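Local atomic coordinates of methionine-R-sulfoxide reductase (Neisseria meningitidis, PDB entry 3MMH), a protein that reduces the R form of free methionine sulfoxide back to methionine and contains a GAF domain. Residues Ala139-Asp142 against Glu143-Leu147. Residues are numbered along the deposited sequence; the frame is centred on the assembly and turned at random.
Sequences AQFD and ETDAL
The Phe-141 ring meets the Asp-145 carboxylate at its edge: CD1 of Phe-141 lies 3.9 Å from CG of Asp-145, near the ring plane, and the two planes stand 76° apart. One face of the ring carries CB of Gln-140, displaced toward the rim; Ile-117 on strand 115-123, Ala-133 on strand 126-135 and Trp-49 pack round the same side chain. On Asp-145, OD2 takes the backbone N-H of Asp-142 at 2.9 Å through its anti side, a fairly straight bond close to the carboxylate plane. With CG of Asp-145 anti to the carbonyl carbon and beside its own backbone N, OD2 comes within bonding reach of that N-H. Asp-142 is the N-cap residue: its OD1 accepts from N of Thr-144 at 2.9 Å, one residue short of the usual N3 donor. This N-H comes from above the carboxylate, 46° out of plane, and the bond is bent to 136°. Asp-142 and Asp-145 form a capping box, and it starts helix 143-165, the C-terminal helix, where the chain leaves the loop after strand 126-135 in the GAF domain. The first helical turn is closed by N of Ala-146, which reaches O of Asp-142 at 3.0 Å. OD1 of Asp-142 and OD2 of Asp-145 come within 3.3 Å of each other, a pairing of two acceptors that Lys-11 of helix 11-27 probably relieves, since its NZ makes salt bridges to both. With OD2 of Asp-145 held by N of Asp-142 and Lys-11, and OD1 by Tyr-15 OH of that helix, the carboxylate's rotation is fixed from both ends; Gln-140 and Asp-145 also belong to a magnesium ion site. Glu-143 folds back at chi2, bringing its OE1 to 3.6 Å from CB of Asp-142.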
loop_
_atom_site.group_PDB
_atom_site.type_symbol
_atom_site.label_atom_id
_atom_site.label_comp_id
_atom_site.label_asym_id
_atom_site.label_seq_id
_atom_site.Cartn_x
_atom_site.Cartn_y
_atom_site.Cartn_z
ATOM N N ALA A 139 22.989 6.318 -5.377
ATOM C CA ALA A 139 22.697 7.351 -6.386
ATOM C C ALA A 139 21.674 6.874 -7.381
ATOM O O ALA A 139 21.745 7.268 -8.562
ATOM C CB ALA A 139 24.045 7.753 -7.192
ATOM N N GLN A 140 20.608 6.213 -6.926
ATOM C CA GLN A 140 19.554 5.831 -7.847
ATOM C C GLN A 140 18.693 7.033 -8.229
ATOM O O GLN A 140 18.012 6.987 -9.258
ATOM C CB GLN A 140 18.711 4.714 -7.230
ATOM C CG GLN A 140 17.832 4.064 -8.293
ATOM C CD GLN A 140 18.625 3.360 -9.387
ATOM O OE1 GLN A 140 19.658 2.762 -9.075
ATOM N NE2 GLN A 140 18.202 3.459 -10.655
ATOM N N PHE A 141 18.671 8.056 -7.403
ATOM C CA PHE A 141 17.792 9.188 -7.581
ATOM C C PHE A 141 18.596 10.457 -7.859
ATOM O O PHE A 141 19.608 10.722 -7.204
ATOM C CB PHE A 141 16.880 9.436 -6.368
ATOM C CG PHE A 141 16.156 8.182 -5.957
ATOM C CD1 PHE A 141 15.045 7.773 -6.647
ATOM C CD2 PHE A 141 16.614 7.390 -4.912
ATOM C CE1 PHE A 141 14.406 6.599 -6.264
ATOM C CE2 PHE A 141 15.973 6.230 -4.569
ATOM C CZ PHE A 141 14.849 5.830 -5.236
ATOM N N ASP A 142 18.177 11.185 -8.884
ATOM C CA ASP A 142 18.877 12.352 -9.306
ATOM C C ASP A 142 17.889 13.452 -9.731
ATOM O O ASP A 142 16.714 13.436 -9.346
ATOM C CB ASP A 142 19.890 11.970 -10.407
ATOM C CG ASP A 142 19.263 11.553 -11.685
ATOM O OD1 ASP A 142 18.054 11.714 -11.868
ATOM O OD2 ASP A 142 19.979 11.040 -12.568
ATOM N N GLU A 143 18.393 14.435 -10.488
ATOM C CA GLU A 143 17.571 15.563 -10.856
ATOM C C GLU A 143 16.335 15.176 -11.700
ATOM O O GLU A 143 15.322 15.858 -11.664
ATOM C CB GLU A 143 18.395 16.679 -11.541
ATOM C CG GLU A 143 18.830 16.402 -12.938
ATOM C CD GLU A 143 20.097 15.579 -13.046
ATOM O OE1 GLU A 143 20.606 15.102 -12.013
ATOM O OE2 GLU A 143 20.545 15.383 -14.247
ATOM N N THR A 144 16.454 14.111 -12.458
ATOM C CA THR A 144 15.306 13.631 -13.240
ATOM C C THR A 144 14.192 13.197 -12.305
ATOM O O THR A 144 13.026 13.532 -12.482
ATOM C CB THR A 144 15.721 12.489 -14.177
ATOM O OG1 THR A 144 16.696 12.995 -15.107
ATOM C CG2 THR A 144 14.609 11.893 -14.939
ATOM N N ASP A 145 14.565 12.423 -11.276
ATOM C CA ASP A 145 13.548 12.001 -10.295
ATOM C C ASP A 145 12.950 13.213 -9.548
ATOM O O ASP A 145 11.788 13.309 -9.322
ATOM C CB ASP A 145 14.168 11.021 -9.273
ATOM C CG ASP A 145 14.750 9.861 -9.986
ATOM O OD1 ASP A 145 14.011 8.896 -10.375
ATOM O OD2 ASP A 145 16.004 9.838 -10.179
ATOM N N ALA A 146 13.826 14.167 -9.164
ATOM C CA ALA A 146 13.314 15.335 -8.451
ATOM C C ALA A 146 12.315 16.054 -9.327
ATOM O O ALA A 146 11.258 16.491 -8.868
ATOM C CB ALA A 146 14.479 16.228 -8.023
ATOM N N LEU A 147 12.621 16.289 -10.600
ATOM C CA LEU A 147 11.727 17.012 -11.488
ATOM C C LEU A 147 10.375 16.285 -11.629
ATOM O O LEU A 147 9.311 16.863 -11.417
ATOM C CB LEU A 147 12.368 17.218 -12.860
ATOM C CG LEU A 147 11.522 18.042 -13.848
ATOM C CD1 LEU A 147 11.697 19.532 -13.493
ATOM C CD2 LEU A 147 11.984 17.791 -15.305
#